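Local atomic coordinates of NAD nucleotidase (Haemophilus influenzae, PDB entry 3ZTV), a protein that degrades NAD to adenosine and nicotinamide riboside, acting in the periplasm as both a pyrophosphatase and a 5'-nucleotidase. Residues 390-395 with 468-473; 400-405 with 508-513; 438-443 with 535-540; 447-452 with 525-530. One frame throughout, in Å; residues are numbered along the deposited sequence.

Interaction 1 of 4, residues 390-395 with 468-473; sequences FIAETM and YGAGIR
Ala392 and Ala470 bring a helix and an edge strand together through two methyl groups, their CB atoms 3.9 Å apart. Ala392 CB also sits over the backbone of the strand, 3.8 Å from Gly469 C, while Ala470 CB reaches up to Ala392 O at 3.5 Å. Glu393 supplies the other wall: with CG anti to its carbonyl carbon (chi1 -61°) and the chain bent about CB-CG (chi2 -79°), its carboxylate folds back beside the strand, and CD lies 3.5 Å from Ala470 CB.

Such small residues allow a helix to approach a strand closely, and here the axes of the two short segments come within 6.5 Å at an angle of 37°. The pair belongs to the C-terminal domain of the 5'-nucleotidase family, in which helix 386-396 packs on one face of a mixed sheet, over its outermost strand 467-470 and the adjoining 404-408.

One water donates to Glu393 OE2 at 2.7 Å and accepts from Gly471 N at 2.9 Å, where the chain turns between strands 467-470 and 472-477. Glu393 OE2 is also held in a salt bridge by Arg389, and Ala392 O receives Thr405 OG1 from strand 404-408.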
loop_
_atom_site.group_PDB
_atom_site.type_symbol
_atom_site.label_atom_id
_atom_site.label_comp_id
_atom_site.label_asym_id
_atom_site.label_seq_id
_atom_site.Cartn_x
_atom_site.Cartn_y
_atom_site.Cartn_z
ATOM N N PHE A 390 -21.824 -33.096 -9.153
ATOM C CA PHE A 390 -20.608 -33.130 -9.956
ATOM C C PHE A 390 -20.290 -31.752 -10.556
ATOM O O PHE A 390 -19.164 -31.258 -10.455
ATOM C CB PHE A 390 -20.769 -34.167 -11.068
ATOM C CG PHE A 390 -19.503 -34.472 -11.810
ATOM C CD1 PHE A 390 -18.276 -34.080 -11.311
ATOM C CD2 PHE A 390 -19.543 -35.174 -13.004
ATOM C CE1 PHE A 390 -17.117 -34.364 -11.994
ATOM C CE2 PHE A 390 -18.384 -35.462 -13.693
ATOM C CZ PHE A 390 -17.166 -35.057 -13.185
ATOM N N ILE A 391 -21.281 -31.140 -11.195
ATOM C CA ILE A 391 -21.065 -29.826 -11.786
ATOM C C ILE A 391 -20.673 -28.813 -10.708
ATOM O O ILE A 391 -19.770 -27.997 -10.910
ATOM C CB ILE A 391 -22.287 -29.345 -12.600
ATOM C CG1 ILE A 391 -22.548 -30.300 -13.770
ATOM C CG2 ILE A 391 -22.055 -27.927 -13.106
ATOM C CD1 ILE A 391 -21.349 -30.529 -14.634
ATOM N N ALA A 392 -21.335 -28.869 -9.554
ATOM C CA ALA A 392 -20.959 -27.990 -8.446
ATOM C C ALA A 392 -19.501 -28.204 -8.033
ATOM O O ALA A 392 -18.793 -27.242 -7.727
ATOM C CB ALA A 392 -21.899 -28.170 -7.256
ATOM N N GLU A 393 -19.049 -29.452 -8.043
ATOM C CA GLU A 393 -17.645 -29.746 -7.728
ATOM C C GLU A 393 -16.673 -29.138 -8.750
ATOM O O GLU A 393 -15.585 -28.696 -8.384
ATOM C CB GLU A 393 -17.399 -31.256 -7.587
ATOM C CG GLU A 393 -18.191 -31.934 -6.468
ATOM C CD GLU A 393 -17.604 -31.720 -5.077
ATOM O OE1 GLU A 393 -16.513 -31.120 -4.946
ATOM O OE2 GLU A 393 -18.254 -32.161 -4.104
ATOM N N THR A 394 -17.056 -29.114 -10.027
ATOM C CA THR A 394 -16.189 -28.510 -11.040
ATOM C C THR A 394 -16.056 -27.003 -10.799
ATOM O O THR A 394 -15.002 -26.417 -11.031
ATOM C CB THR A 394 -16.671 -28.792 -12.492
ATOM O OG1 THR A 394 -17.843 -28.028 -12.785
ATOM C CG2 THR A 394 -16.959 -30.289 -12.703
ATOM N N MET A 395 -17.124 -26.387 -10.310
ATOM C CA MET A 395 -17.109 -24.969 -9.975
ATOM C C MET A 395 -16.268 -24.705 -8.721
ATOM O O MET A 395 -15.511 -23.736 -8.651
ATOM C CB MET A 395 -18.542 -24.488 -9.758
ATOM C CG MET A 395 -19.420 -24.634 -10.997
ATOM S SD MET A 395 -21.191 -24.735 -10.671
ATOM C CE MET A 395 -21.505 -23.044 -10.199
ATOM N N TYR A 468 -28.110 -28.139 -5.518
ATOM C CA TYR A 468 -27.124 -29.098 -5.028
ATOM C C TYR A 468 -25.804 -28.355 -4.918
ATOM O O TYR A 468 -25.536 -27.444 -5.707
ATOM C CB TYR A 468 -26.958 -30.274 -5.994
ATOM C CG TYR A 468 -28.190 -31.141 -6.166
ATOM C CD1 TYR A 468 -29.242 -30.742 -6.985
ATOM C CD2 TYR A 468 -28.294 -32.368 -5.518
ATOM C CE1 TYR A 468 -30.365 -31.540 -7.150
ATOM C CE2 TYR A 468 -29.419 -33.170 -5.676
ATOM C CZ TYR A 468 -30.450 -32.751 -6.493
ATOM O OH TYR A 468 -31.574 -33.538 -6.668
ATOM N N GLY A 469 -24.975 -28.736 -3.954
ATOM C CA GLY A 469 -23.744 -28.014 -3.689
ATOM C C GLY A 469 -22.486 -28.854 -3.548
ATOM O O GLY A 469 -22.527 -30.085 -3.434
ATOM N N ALA A 470 -21.358 -28.151 -3.582
ATOM C CA ALA A 470 -20.054 -28.727 -3.304
ATOM C C ALA A 470 -19.443 -27.922 -2.163
ATOM O O ALA A 470 -19.511 -26.698 -2.168
ATOM C CB ALA A 470 -19.166 -28.658 -4.534
ATOM N N GLY A 471 -18.856 -28.603 -1.182
ATOM C CA GLY A 471 -18.359 -27.927 0.009
ATOM C C GLY A 471 -19.478 -27.535 0.963
ATOM O O GLY A 471 -19.232 -26.943 2.022
ATOM N N ILE A 472 -20.712 -27.849 0.569
ATOM C CA ILE A 472 -21.897 -27.650 1.401
ATOM C C ILE A 472 -22.808 -28.848 1.196
ATOM O O ILE A 472 -22.924 -29.361 0.088
ATOM C CB ILE A 472 -22.650 -26.335 1.059
ATOM C CG1 ILE A 472 -23.805 -26.106 2.041
ATOM C CG2 ILE A 472 -23.134 -26.350 -0.389
ATOM C CD1 ILE A 472 -24.402 -24.703 2.010
ATOM N N ARG A 473 -23.426 -29.314 2.278
ATOM C CA ARG A 473 -24.376 -30.412 2.193
ATOM C C ARG A 473 -25.510 -30.119 3.156
ATOM O O ARG A 473 -25.314 -29.432 4.160
ATOM C CB ARG A 473 -23.705 -31.756 2.503
ATOM C CG ARG A 473 -23.199 -31.904 3.925
ATOM C CD ARG A 473 -22.375 -33.172 4.076
ATOM N NE ARG A 473 -22.001 -33.411 5.468
ATOM C CZ ARG A 473 -21.096 -34.306 5.855
ATOM N NH1 ARG A 473 -20.461 -35.042 4.954
ATOM N NH2 ARG A 473 -20.825 -34.461 7.146
HETATM O O HOH W 1 -18.517 -31.429 -1.505
#

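Interaction 2 of 4, residues 400-405 with 508-513; sequences KTVDLT and RYLVGT
The Tyr509 ring meets Asp403 at its edge: Asp403 CB lies in the ring plane, 3.9 Å from CD2, and the carboxylate stands almost perpendicular to the ring, with 89° between their planes. Leu404 adds an apolar touch to the base of the same side chain through CD2. The far end of Tyr509 is anchored by its hydroxyl on Asp504 N.

The carboxylate also works as a backbone mimic. Asp403 OD2 takes the N-H of Leu510 on its anti side, at 2.9 Å and 16° out of the carboxylate plane, while Asp403 N donates to Leu510 O at 2.8 Å. Leu510 is thus gripped at both its N-H and its C=O by one residue. Past it the chains settle into parallel strand pairing, Leu404 with Val511 and Thr405 with Gly512, and Gly512 N donates to Leu404 O over 3.0 Å.

Apolar groups fill in on both sides. Leu510 extends CG anti to its backbone N (chi1 -174°), which carries CD2 against the loop to within 3.2 Å of Thr401 OG1 and 3.9 Å of Val402 CG2. On the other face Leu404 CD1 rests against Val511 CG1 at 3.8 Å. Gly512 carries no side chain, and the Thr405 side chain lies against it, Thr405 CB 3.4 Å from Gly512 O.

Strands 404-408 and 508-514 are inner neighbours in the five-stranded mixed sheet of the C-terminal domain. Strand 467-470 flanks the first and strand 435-442 the second; helix 386-396 packs on Thr405, and Val492 of strand 487-493 touches both Leu404 and Tyr509.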
loop_
_atom_site.group_PDB
_atom_site.type_symbol
_atom_site.label_atom_id
_atom_site.label_comp_id
_atom_site.label_asym_id
_atom_site.label_seq_id
_atom_site.Cartn_x
_atom_site.Cartn_y
_atom_site.Cartn_z
ATOM N N LYS A 400 -9.356 -21.138 -5.281
ATOM C CA LYS A 400 -8.839 -21.614 -3.994
ATOM C C LYS A 400 -9.545 -20.955 -2.807
ATOM O O LYS A 400 -9.543 -21.489 -1.697
ATOM C CB LYS A 400 -7.326 -21.398 -3.898
ATOM C CG LYS A 400 -6.874 -19.951 -4.062
ATOM C CD LYS A 400 -5.353 -19.852 -4.003
ATOM C CE LYS A 400 -4.865 -18.474 -4.420
ATOM N NZ LYS A 400 -5.163 -18.186 -5.859
ATOM N N THR A 401 -10.162 -19.807 -3.060
ATOM C CA THR A 401 -10.789 -18.995 -2.027
ATOM C C THR A 401 -12.226 -19.406 -1.695
ATOM O O THR A 401 -12.743 -19.072 -0.635
ATOM C CB THR A 401 -10.818 -17.527 -2.469
ATOM O OG1 THR A 401 -11.385 -17.450 -3.785
ATOM C CG2 THR A 401 -9.406 -16.948 -2.493
ATOM N N VAL A 402 -12.878 -20.113 -2.608
ATOM C CA VAL A 402 -14.302 -20.401 -2.460
ATOM C C VAL A 402 -14.609 -21.443 -1.379
ATOM O O VAL A 402 -13.967 -22.491 -1.310
ATOM C CB VAL A 402 -14.923 -20.814 -3.816
ATOM C CG1 VAL A 402 -16.324 -21.379 -3.631
ATOM C CG2 VAL A 402 -14.945 -19.621 -4.760
ATOM N N ASP A 403 -15.588 -21.131 -0.532
ATOM C CA ASP A 403 -15.986 -22.038 0.551
ATOM C C ASP A 403 -17.017 -23.085 0.130
ATOM O O ASP A 403 -17.026 -24.207 0.638
ATOM C CB ASP A 403 -16.535 -21.234 1.728
ATOM C CG ASP A 403 -15.482 -20.366 2.383
ATOM O OD1 ASP A 403 -14.438 -20.912 2.797
ATOM O OD2 ASP A 403 -15.696 -19.145 2.477
ATOM N N LEU A 404 -17.897 -22.713 -0.791
ATOM C CA LEU A 404 -18.945 -23.622 -1.226
ATOM C C LEU A 404 -19.498 -23.130 -2.546
ATOM O O LEU A 404 -19.413 -21.940 -2.861
ATOM C CB LEU A 404 -20.054 -23.707 -0.168
ATOM C CG LEU A 404 -20.818 -22.417 0.140
ATOM C CD1 LEU A 404 -22.154 -22.395 -0.603
ATOM C CD2 LEU A 404 -21.023 -22.220 1.649
ATOM N N THR A 405 -20.043 -24.052 -3.332
ATOM C CA THR A 405 -20.731 -23.670 -4.557
ATOM C C THR A 405 -22.126 -24.276 -4.588
ATOM O O THR A 405 -22.374 -25.313 -3.968
ATOM C CB THR A 405 -19.974 -24.129 -5.809
ATOM O OG1 THR A 405 -19.789 -25.545 -5.749
ATOM C CG2 THR A 405 -18.625 -23.433 -5.916
ATOM N N ARG A 508 -19.097 -14.938 7.182
ATOM C CA ARG A 508 -19.213 -14.566 5.778
ATOM C C ARG A 508 -18.447 -15.568 4.917
ATOM O O ARG A 508 -17.229 -15.697 5.030
ATOM C CB ARG A 508 -18.705 -13.138 5.551
ATOM C CG ARG A 508 -19.577 -12.074 6.206
ATOM C CD ARG A 508 -18.980 -10.674 6.087
ATOM N NE ARG A 508 -19.149 -10.096 4.756
ATOM C CZ ARG A 508 -18.152 -9.627 4.010
ATOM N NH1 ARG A 508 -16.906 -9.671 4.461
ATOM N NH2 ARG A 508 -18.400 -9.116 2.811
ATOM N N TYR A 509 -19.184 -16.288 4.075
ATOM C CA TYR A 509 -18.617 -17.292 3.182
ATOM C C TYR A 509 -18.436 -16.737 1.775
ATOM O O TYR A 509 -19.235 -15.919 1.325
ATOM C CB TYR A 509 -19.544 -18.511 3.111
ATOM C CG TYR A 509 -19.689 -19.240 4.428
ATOM C CD1 TYR A 509 -20.687 -18.892 5.330
ATOM C CD2 TYR A 509 -18.834 -20.275 4.766
ATOM C CE1 TYR A 509 -20.817 -19.554 6.540
ATOM C CE2 TYR A 509 -18.956 -20.940 5.974
ATOM C CZ TYR A 509 -19.949 -20.577 6.852
ATOM O OH TYR A 509 -20.066 -21.246 8.058
ATOM N N LEU A 510 -17.395 -17.191 1.084
ATOM C CA LEU A 510 -17.289 -16.918 -0.348
ATOM C C LEU A 510 -18.010 -18.037 -1.083
ATOM O O LEU A 510 -17.608 -19.204 -1.013
ATOM C CB LEU A 510 -15.838 -16.800 -0.811
ATOM C CG LEU A 510 -15.657 -16.378 -2.276
ATOM C CD1 LEU A 510 -16.195 -14.985 -2.512
ATOM C CD2 LEU A 510 -14.195 -16.447 -2.662
ATOM N N VAL A 511 -19.083 -17.656 -1.766
ATOM C CA VAL A 511 -20.001 -18.596 -2.389
ATOM C C VAL A 511 -19.949 -18.454 -3.904
ATOM O O VAL A 511 -20.057 -17.341 -4.434
ATOM C CB VAL A 511 -21.440 -18.339 -1.902
ATOM C CG1 VAL A 511 -22.435 -19.202 -2.664
ATOM C CG2 VAL A 511 -21.540 -18.570 -0.385
ATOM N N GLY A 512 -19.768 -19.574 -4.598
ATOM C CA GLY A 512 -19.787 -19.571 -6.052
ATOM C C GLY A 512 -21.056 -20.191 -6.601
ATOM O O GLY A 512 -21.574 -21.170 -6.053
ATOM N N THR A 513 -21.563 -19.635 -7.695
ATOM C CA THR A 513 -22.737 -20.189 -8.360
ATOM C C THR A 513 -22.633 -19.849 -9.850
ATOM O O THR A 513 -21.632 -19.271 -10.270
ATOM C CB THR A 513 -24.028 -19.668 -7.715
ATOM O OG1 THR A 513 -25.147 -20.413 -8.200
ATOM C CG2 THR A 513 -24.231 -18.198 -8.017
#

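Interaction 3 of 4, residues 438-443 with 535-540; sequences TYKMEG and KYEGVD
Thr438 and Val539 form an antiparallel hydrogen-bonded pair, each N-H meeting the other's carbonyl in its plane: Thr438 N to Val539 O at 2.9 Å and Val539 N to Thr438 O at 3.0 Å. A third backbone bond, Lys440 N to Tyr536 O at 2.9 Å, is nearly straight (176°). At the Thr438 end a water links Thr438 OG1 to Glu537 O. Strand 539-544 thereby becomes an edge of the mixed sheet in the C-terminal domain, entered through a turn at Glu537, whose phi is positive.

Tyr439 presents CD1 to Gly538 CA at 3.6 Å and sends its hydroxyl to Ala518 O, in the segment that probably binds substrate. The Tyr536 ring carries Lys535 CG over one face and receives Lys440 O and Glu442 OE1 at its edge, in plane.

Bent about CB-CG (chi2 83°), Glu442 brings its carboxylate back to Lys535, OE2 making a long salt bridge of 3.6 Å to NZ. Another water binds Glu442 OE1, Lys535 NZ and Tyr536 OH.

Lys440 O is buried without a conventional partner, so the CH edge of Tyr536, with CD1 at 3.4 Å, probably eases its polarity; the length of the salt bridge suggests a weaker direct attraction, supplemented by the water.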
loop_
_atom_site.group_PDB
_atom_site.type_symbol
_atom_site.label_atom_id
_atom_site.label_comp_id
_atom_site.label_asym_id
_atom_site.label_seq_id
_atom_site.Cartn_x
_atom_site.Cartn_y
_atom_site.Cartn_z
ATOM N N THR A 438 -19.357 -15.110 -8.012
ATOM C CA THR A 438 -19.248 -15.251 -6.555
ATOM C C THR A 438 -19.872 -14.104 -5.779
ATOM O O THR A 438 -19.938 -12.970 -6.257
ATOM C CB THR A 438 -17.780 -15.436 -6.062
ATOM O OG1 THR A 438 -17.032 -14.227 -6.267
ATOM C CG2 THR A 438 -17.096 -16.592 -6.777
ATOM N N TYR A 439 -20.309 -14.426 -4.562
ATOM C CA TYR A 439 -20.738 -13.454 -3.565
ATOM C C TYR A 439 -20.058 -13.769 -2.243
ATOM O O TYR A 439 -19.747 -14.924 -1.950
ATOM C CB TYR A 439 -22.243 -13.542 -3.323
ATOM C CG TYR A 439 -23.122 -13.055 -4.451
ATOM C CD1 TYR A 439 -23.140 -11.712 -4.815
ATOM C CD2 TYR A 439 -23.972 -13.929 -5.126
ATOM C CE1 TYR A 439 -23.951 -11.261 -5.831
ATOM C CE2 TYR A 439 -24.796 -13.482 -6.144
ATOM C CZ TYR A 439 -24.781 -12.142 -6.487
ATOM O OH TYR A 439 -25.585 -11.687 -7.497
ATOM N N LYS A 440 -19.841 -12.733 -1.437
ATOM C CA LYS A 440 -19.354 -12.902 -0.071
ATOM C C LYS A 440 -20.552 -12.643 0.832
ATOM O O LYS A 440 -21.057 -11.526 0.880
ATOM C CB LYS A 440 -18.240 -11.895 0.222
ATOM C CG LYS A 440 -17.597 -12.042 1.593
ATOM C CD LYS A 440 -16.691 -13.257 1.660
ATOM C CE LYS A 440 -15.841 -13.232 2.922
ATOM N NZ LYS A 440 -15.019 -14.463 3.069
ATOM N N MET A 441 -21.029 -13.675 1.524
ATOM C CA MET A 441 -22.346 -13.610 2.150
ATOM C C MET A 441 -22.424 -14.434 3.430
ATOM O O MET A 441 -21.823 -15.502 3.535
ATOM C CB MET A 441 -23.420 -14.073 1.154
ATOM C CG MET A 441 -23.201 -15.486 0.619
ATOM S SD MET A 441 -24.280 -15.969 -0.756
ATOM C CE MET A 441 -25.882 -15.982 0.038
ATOM N N GLU A 442 -23.177 -13.924 4.399
ATOM C CA GLU A 442 -23.340 -14.597 5.685
ATOM C C GLU A 442 -24.041 -15.949 5.560
ATOM O O GLU A 442 -24.845 -16.169 4.652
ATOM C CB GLU A 442 -24.111 -13.706 6.664
ATOM C CG GLU A 442 -23.316 -12.516 7.189
ATOM C CD GLU A 442 -23.314 -11.320 6.248
ATOM O OE1 GLU A 442 -23.877 -11.414 5.138
ATOM O OE2 GLU A 442 -22.746 -10.274 6.626
ATOM N N GLY A 443 -23.731 -16.852 6.484
ATOM C CA GLY A 443 -24.348 -18.166 6.501
ATOM C C GLY A 443 -25.865 -18.130 6.522
ATOM O O GLY A 443 -26.517 -19.002 5.947
ATOM N N LYS A 535 -21.948 -4.436 -0.936
ATOM C CA LYS A 535 -21.711 -5.082 0.348
ATOM C C LYS A 535 -21.373 -6.562 0.166
ATOM O O LYS A 535 -20.612 -7.135 0.947
ATOM C CB LYS A 535 -22.953 -4.933 1.230
ATOM C CG LYS A 535 -22.890 -5.648 2.567
ATOM C CD LYS A 535 -24.146 -5.350 3.381
ATOM C CE LYS A 535 -24.053 -5.922 4.787
ATOM N NZ LYS A 535 -24.023 -7.409 4.785
ATOM N N TYR A 536 -21.935 -7.174 -0.874
ATOM C CA TYR A 536 -21.774 -8.611 -1.088
ATOM C C TYR A 536 -20.703 -8.956 -2.121
ATOM O O TYR A 536 -20.482 -10.124 -2.436
ATOM C CB TYR A 536 -23.125 -9.247 -1.412
ATOM C CG TYR A 536 -24.102 -9.037 -0.280
ATOM C CD1 TYR A 536 -24.004 -9.779 0.889
ATOM C CD2 TYR A 536 -25.094 -8.069 -0.362
ATOM C CE1 TYR A 536 -24.883 -9.575 1.940
ATOM C CE2 TYR A 536 -25.976 -7.860 0.683
ATOM C CZ TYR A 536 -25.865 -8.617 1.828
ATOM O OH TYR A 536 -26.749 -8.405 2.863
ATOM N N GLU A 537 -20.030 -7.931 -2.633
ATOM C CA GLU A 537 -18.811 -8.126 -3.413
ATOM C C GLU A 537 -19.020 -9.015 -4.648
ATOM O O GLU A 537 -18.121 -9.759 -5.043
ATOM C CB GLU A 537 -17.700 -8.701 -2.517
ATOM C CG GLU A 537 -17.455 -7.880 -1.253
ATOM C CD GLU A 537 -16.391 -8.467 -0.341
ATOM O OE1 GLU A 537 -15.594 -9.316 -0.795
ATOM O OE2 GLU A 537 -16.349 -8.070 0.843
ATOM N N GLY A 538 -20.194 -8.927 -5.263
ATOM C CA GLY A 538 -20.495 -9.775 -6.402
ATOM C C GLY A 538 -19.502 -9.596 -7.532
ATOM O O GLY A 538 -19.133 -8.464 -7.881
ATOM N N VAL A 539 -19.066 -10.711 -8.110
ATOM C CA VAL A 539 -18.177 -10.658 -9.260
ATOM C C VAL A 539 -18.385 -11.809 -10.246
ATOM O O VAL A 539 -18.496 -12.983 -9.861
ATOM C CB VAL A 539 -16.699 -10.579 -8.818
ATOM C CG1 VAL A 539 -16.341 -11.753 -7.941
ATOM C CG2 VAL A 539 -15.770 -10.493 -10.022
ATOM N N ASP A 540 -18.455 -11.449 -11.523
ATOM C CA ASP A 540 -18.449 -12.418 -12.609
ATOM C C ASP A 540 -16.987 -12.735 -12.896
ATOM O O ASP A 540 -16.224 -11.860 -13.312
ATOM C CB ASP A 540 -19.125 -11.821 -13.852
ATOM C CG ASP A 540 -19.371 -12.851 -14.948
ATOM O OD1 ASP A 540 -18.683 -13.894 -14.970
ATOM O OD2 ASP A 540 -20.258 -12.606 -15.799
HETATM O O HOH W 2 -17.534 -12.391 -4.230
HETATM O O HOH W 3 -26.004 -9.390 5.276
#

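Interaction 4 of 4, residues 447-452 with 525-530; sequences KQVLED and KTFGKL
Asp452 and Thr526 cross at about a right angle, and the carboxylate faces the beginning of the opposing helix. Asp452 OD2 is gripped twice by one residue. Thr526 OG1 donates to it on the syn side over 2.8 Å, and Thr526 N on the anti side over 2.9 Å, the latter bond bent to 142°. The threonine hydroxyl stands anti to its carbonyl carbon (chi1 -69°), on the same flank as its own N-H, which lets both donors converge on one oxygen.

The other oxygen is held from within the helix. Gln448, one turn earlier, turns its amide back so that NE2 donates to Asp452 OD1 at 3.0 Å, coming from above the carboxylate plane. Its CG also passes 3.3 Å from Thr526 OG1.

Val449 wedges in beside these polar groups. Its CB meets Thr526 CB at 3.8 Å, and CG2 sits over the centre of the Phe527 ring, 3.8 Å from the centroid and almost on the ring normal, a CH-pi contact. Phe527 also packs on Met441 of the sheet and lies close to Val517 of the probable substrate-binding segment.

Helices 443-460 and 525-530 meet with an angle of 127° between the directions of their short segments. Because Asp452 accepts from the first turn of helix 525-530, its negative charge is probably stabilised by the helix dipole as well as by three donors, which would favour the ionised form.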
loop_
_atom_site.group_PDB
_atom_site.type_symbol
_atom_site.label_atom_id
_atom_site.label_comp_id
_atom_site.label_asym_id
_atom_site.label_seq_id
_atom_site.Cartn_x
_atom_site.Cartn_y
_atom_site.Cartn_z
ATOM N N LYS A 447 -28.416 -20.150 3.899
ATOM C CA LYS A 447 -29.611 -20.911 4.247
ATOM C C LYS A 447 -30.815 -20.400 3.459
ATOM O O LYS A 447 -31.565 -21.187 2.876
ATOM C CB LYS A 447 -29.897 -20.830 5.750
ATOM C CG LYS A 447 -28.932 -21.621 6.628
ATOM C CD LYS A 447 -29.291 -21.476 8.107
ATOM C CE LYS A 447 -28.451 -22.379 8.995
ATOM N NZ LYS A 447 -28.659 -22.103 10.453
ATOM N N GLN A 448 -30.988 -19.081 3.434
ATOM C CA GLN A 448 -32.138 -18.491 2.763
ATOM C C GLN A 448 -32.179 -18.791 1.262
ATOM O O GLN A 448 -33.239 -19.060 0.711
ATOM C CB GLN A 448 -32.215 -16.982 3.008
ATOM C CG GLN A 448 -33.530 -16.389 2.552
ATOM C CD GLN A 448 -34.722 -17.004 3.268
ATOM O OE1 GLN A 448 -34.841 -16.913 4.493
ATOM N NE2 GLN A 448 -35.611 -17.633 2.507
ATOM N N VAL A 449 -31.033 -18.747 0.589
ATOM C CA VAL A 449 -31.062 -19.016 -0.845
ATOM C C VAL A 449 -31.435 -20.476 -1.135
ATOM O O VAL A 449 -32.132 -20.749 -2.111
ATOM C CB VAL A 449 -29.767 -18.575 -1.587
ATOM C CG1 VAL A 449 -28.627 -19.527 -1.321
ATOM C CG2 VAL A 449 -30.029 -18.465 -3.089
ATOM N N LEU A 450 -30.998 -21.407 -0.284
ATOM C CA LEU A 450 -31.420 -22.806 -0.412
ATOM C C LEU A 450 -32.926 -22.923 -0.213
ATOM O O LEU A 450 -33.604 -23.646 -0.946
ATOM C CB LEU A 450 -30.693 -23.709 0.587
ATOM C CG LEU A 450 -29.179 -23.840 0.396
ATOM C CD1 LEU A 450 -28.559 -24.676 1.513
ATOM C CD2 LEU A 450 -28.854 -24.432 -0.971
ATOM N N GLU A 451 -33.450 -22.203 0.774
ATOM C CA GLU A 451 -34.893 -22.199 1.006
ATOM C C GLU A 451 -35.633 -21.641 -0.218
ATOM O O GLU A 451 -36.653 -22.191 -0.653
ATOM C CB GLU A 451 -35.243 -21.399 2.266
ATOM C CG GLU A 451 -34.693 -21.969 3.585
ATOM C CD GLU A 451 -35.539 -23.098 4.178
ATOM O OE1 GLU A 451 -36.624 -23.405 3.637
ATOM O OE2 GLU A 451 -35.111 -23.662 5.216
ATOM N N ASP A 452 -35.117 -20.546 -0.770
ATOM C CA ASP A 452 -35.713 -19.934 -1.959
ATOM C C ASP A 452 -35.775 -20.930 -3.113
ATOM O O ASP A 452 -36.816 -21.097 -3.762
ATOM C CB ASP A 452 -34.897 -18.719 -2.420
ATOM C CG ASP A 452 -34.853 -17.592 -1.393
ATOM O OD1 ASP A 452 -35.746 -17.498 -0.525
ATOM O OD2 ASP A 452 -33.915 -16.769 -1.474
ATOM N N LYS A 525 -34.202 -15.910 -5.092
ATOM C CA LYS A 525 -34.480 -14.544 -4.649
ATOM C C LYS A 525 -33.306 -13.885 -3.935
ATOM O O LYS A 525 -32.970 -12.730 -4.212
ATOM C CB LYS A 525 -35.730 -14.505 -3.757
ATOM C CG LYS A 525 -37.020 -14.848 -4.489
ATOM C CD LYS A 525 -38.232 -14.753 -3.573
ATOM C CE LYS A 525 -39.508 -15.145 -4.307
ATOM N NZ LYS A 525 -40.659 -15.303 -3.378
ATOM N N THR A 526 -32.678 -14.614 -3.019
ATOM C CA THR A 526 -31.580 -14.062 -2.238
ATOM C C THR A 526 -30.427 -13.580 -3.124
ATOM O O THR A 526 -29.889 -12.496 -2.896
ATOM C CB THR A 526 -31.083 -15.052 -1.153
ATOM O OG1 THR A 526 -32.087 -15.191 -0.135
ATOM C CG2 THR A 526 -29.802 -14.560 -0.520
ATOM N N PHE A 527 -30.042 -14.369 -4.125
ATOM C CA PHE A 527 -28.993 -13.937 -5.054
ATOM C C PHE A 527 -29.429 -12.679 -5.809
ATOM O O PHE A 527 -28.625 -11.780 -6.057
ATOM C CB PHE A 527 -28.644 -15.033 -6.068
ATOM C CG PHE A 527 -27.808 -16.162 -5.508
ATOM C CD1 PHE A 527 -27.009 -15.992 -4.388
ATOM C CD2 PHE A 527 -27.811 -17.399 -6.137
ATOM C CE1 PHE A 527 -26.239 -17.045 -3.898
ATOM C CE2 PHE A 527 -27.048 -18.448 -5.658
ATOM C CZ PHE A 527 -26.260 -18.273 -4.538
ATOM N N GLY A 528 -30.701 -12.631 -6.190
ATOM C CA GLY A 528 -31.247 -11.472 -6.876
ATOM C C GLY A 528 -31.088 -10.190 -6.083
ATOM O O GLY A 528 -30.864 -9.120 -6.649
ATOM N N LYS A 529 -31.202 -10.295 -4.763
ATOM C CA LYS A 529 -31.067 -9.132 -3.891
ATOM C C LYS A 529 -29.608 -8.742 -3.641
ATOM O O LYS A 529 -29.304 -7.567 -3.409
ATOM C CB LYS A 529 -31.805 -9.355 -2.570
ATOM C CG LYS A 529 -33.319 -9.359 -2.725
ATOM C CD LYS A 529 -34.023 -9.746 -1.435
ATOM C CE LYS A 529 -35.491 -10.058 -1.691
ATOM N NZ LYS A 529 -36.188 -10.559 -0.471
ATOM N N LEU A 530 -28.704 -9.718 -3.690
ATOM C CA LEU A 530 -27.286 -9.433 -3.492
ATOM C C LEU A 530 -26.682 -8.775 -4.729
ATOM O O LEU A 530 -25.718 -8.018 -4.630
ATOM C CB LEU A 530 -26.503 -10.708 -3.164
ATOM C CG LEU A 530 -27.018 -11.629 -2.056
ATOM C CD1 LEU A 530 -25.974 -12.677 -1.731
ATOM C CD2 LEU A 530 -27.397 -10.850 -0.809
#

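Followed from the N terminus, all four contacts fall in the C-terminal half of the chain. Helix 386-396 opens interaction 1 and residues 400-405 open interaction 2; strand 435-442 and helix 443-460 then begin interactions 3 and 4. Interaction 1 closes first, at 468-473, followed by interaction 2 at 508-513, interaction 4 at 525-530 and interaction 3 at 535-540. Interaction 4 is therefore enclosed by interaction 3, whereas every other pair crosses. Interactions 1, 2 and 3 trace one mixed sheet from strand 467-470 through 404-408, 508-514 and 435-442 to 539-544. Interaction 4 joins two helices against this sheet, Phe527 touching Thr513 and Leu530 touching Tyr439 and Met441.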